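Local coordinates for cytochrome c-550-like protein (Thermosynechococcus elongatus, PDB 4LJI) that carries one covalently attached heme c and probably acts as a low-potential electron-transfer cytochrome able to stand in partly for cytochrome c-550, at residues V4-Y7 and V8-L12. Sequence-based numbering, arbitrary orientation.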
loop_
_atom_site.group_PDB
_atom_site.type_symbol
_atom_site.label_atom_id
_atom_site.label_comp_id
_atom_site.label_asym_id
_atom_site.label_seq_id
_atom_site.Cartn_x
_atom_site.Cartn_y
_atom_site.Cartn_z
ATOM N N VAL A 4 21.432 -3.471 4.000
ATOM C CA VAL A 4 20.958 -4.149 2.798
ATOM C C VAL A 4 19.933 -5.204 3.193
ATOM O O VAL A 4 20.189 -6.048 4.054
ATOM C CB VAL A 4 22.098 -4.813 2.011
ATOM C CG1 VAL A 4 21.554 -5.530 0.771
ATOM C CG2 VAL A 4 23.144 -3.781 1.618
ATOM N N ASP A 5 18.768 -5.164 2.573
ATOM C CA ASP A 5 17.741 -6.131 2.914
ATOM C C ASP A 5 17.984 -7.471 2.211
ATOM O O ASP A 5 18.492 -7.520 1.096
ATOM C CB ASP A 5 16.351 -5.556 2.636
ATOM C CG ASP A 5 15.944 -4.502 3.664
ATOM O OD1 ASP A 5 16.840 -3.935 4.335
ATOM O OD2 ASP A 5 14.732 -4.241 3.806
ATOM N N ASN A 6 17.645 -8.563 2.897
ATOM C CA ASN A 6 17.880 -9.901 2.360
ATOM C C ASN A 6 17.212 -10.109 1.011
ATOM O O ASN A 6 17.777 -10.756 0.141
ATOM C CB ASN A 6 17.452 -11.000 3.342
ATOM C CG ASN A 6 17.801 -12.405 2.838
ATOM O OD1 ASN A 6 18.977 -12.771 2.759
ATOM N ND2 ASN A 6 16.779 -13.193 2.492
ATOM N N TYR A 7 16.023 -9.540 0.841
ATOM C CA TYR A 7 15.301 -9.674 -0.424
ATOM C C TYR A 7 16.149 -9.240 -1.611
ATOM O O TYR A 7 16.113 -9.854 -2.666
ATOM C CB TYR A 7 13.965 -8.931 -0.392
ATOM C CG TYR A 7 13.194 -9.005 -1.696
ATOM C CD1 TYR A 7 12.351 -10.074 -1.964
ATOM C CD2 TYR A 7 13.339 -8.021 -2.676
ATOM C CE1 TYR A 7 11.661 -10.158 -3.154
ATOM C CE2 TYR A 7 12.633 -8.085 -3.860
ATOM C CZ TYR A 7 11.796 -9.162 -4.092
ATOM O OH TYR A 7 11.094 -9.247 -5.268
ATOM N N VAL A 8 16.918 -8.176 -1.420
ATOM C CA VAL A 8 17.804 -7.678 -2.467
ATOM C C VAL A 8 18.991 -8.618 -2.778
ATOM O O VAL A 8 19.369 -8.819 -3.946
ATOM C CB VAL A 8 18.320 -6.275 -2.093
ATOM C CG1 VAL A 8 19.473 -5.875 -3.052
ATOM C CG2 VAL A 8 17.156 -5.270 -2.040
ATOM N N ILE A 9 19.599 -9.177 -1.738
ATOM C CA ILE A 9 20.697 -10.123 -1.933
ATOM C C ILE A 9 20.212 -11.409 -2.608
ATOM O O ILE A 9 20.766 -11.827 -3.623
ATOM C CB ILE A 9 21.369 -10.492 -0.600
ATOM C CG1 ILE A 9 21.874 -9.237 0.101
ATOM C CG2 ILE A 9 22.516 -11.462 -0.824
ATOM C CD1 ILE A 9 22.825 -8.457 -0.734
ATOM N N GLN A 10 19.168 -12.014 -2.041
ATOM C CA GLN A 10 18.716 -13.353 -2.432
ATOM C C GLN A 10 17.753 -13.381 -3.623
ATOM O O GLN A 10 17.794 -14.298 -4.448
ATOM C CB GLN A 10 18.081 -14.075 -1.227
ATOM C CG GLN A 10 17.533 -15.479 -1.537
ATOM C CD GLN A 10 16.859 -16.137 -0.332
ATOM O OE1 GLN A 10 16.907 -15.614 0.786
ATOM N NE2 GLN A 10 16.230 -17.293 -0.558
ATOM N N TYR A 11 16.895 -12.379 -3.729
ATOM C CA TYR A 11 15.869 -12.408 -4.753
ATOM C C TYR A 11 16.131 -11.437 -5.902
ATOM O O TYR A 11 15.772 -11.715 -7.047
ATOM C CB TYR A 11 14.483 -12.242 -4.121
ATOM C CG TYR A 11 14.116 -13.448 -3.275
ATOM C CD1 TYR A 11 14.310 -14.731 -3.761
ATOM C CD2 TYR A 11 13.615 -13.308 -1.986
ATOM C CE1 TYR A 11 13.998 -15.850 -2.999
ATOM C CE2 TYR A 11 13.300 -14.428 -1.210
ATOM C CZ TYR A 11 13.495 -15.693 -1.726
ATOM O OH TYR A 11 13.192 -16.815 -0.973
ATOM N N LEU A 12 16.774 -10.308 -5.616
ATOM C CA LEU A 12 17.241 -9.436 -6.690
ATOM C C LEU A 12 18.669 -9.752 -7.117
ATOM O O LEU A 12 19.163 -9.184 -8.098
ATOM C CB LEU A 12 17.166 -7.981 -6.283
ATOM C CG LEU A 12 15.781 -7.355 -6.023
ATOM C CD1 LEU A 12 15.854 -5.854 -5.863
ATOM C CD2 LEU A 12 14.746 -7.708 -7.091
#
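Tyr-7 lays one face of its ring against the CB of Tyr-11, one turn further along the chain. This CH-pi contact has Tyr-11 CB 3.9 Å from the ring centroid of Tyr-7, displaced toward the CD1-CE1 side of the ring. The Tyr-11 ring continues past that rim: Tyr-7 CD1 comes 3.5 Å from Tyr-11 CD2, near the plane of the Tyr-11 ring, and the two ring planes are inclined at 56°. With CG opposite the backbone N (chi1 178°), the Tyr-7 ring is carried forward beside its own carbonyl, where Tyr-7 CE2 lies 3.9 Å from Leu-12 CD2. The backbone is the short N-terminal helix 6-10 of this c-type cytochrome, set on the outside of the heme domain against helices 33-46 and 111-127. Tyr-7 O is gripped by two backbone N-H groups, Tyr-11 N at 2.8 Å, above the carbonyl plane, and Leu-12 N at 3.1 Å, within it. Beyond the segments, Lys-40 makes a cation-pi contact with the Tyr-7 ring, and Phe-120 and Trp-131 also touch this side chain. Were Tyr-7 cut back to an alanine, Tyr-11 CB would probably lose the aromatic face it rests on, a gap would open beside Leu-12 and Lys-40 would be left without its ring. On the exposed side Asn-6 ND2 donates to Gln-10 OE1 at 3.0 Å, bridging the same turn as the nearly straight bond from Gln-10 N to Asn-6 O (2.9 Å). The two amide planes are turned 71° apart. Ahead of the helix, Val-4 sends CG1 to within 3.5 Å of Ile-9 CD1.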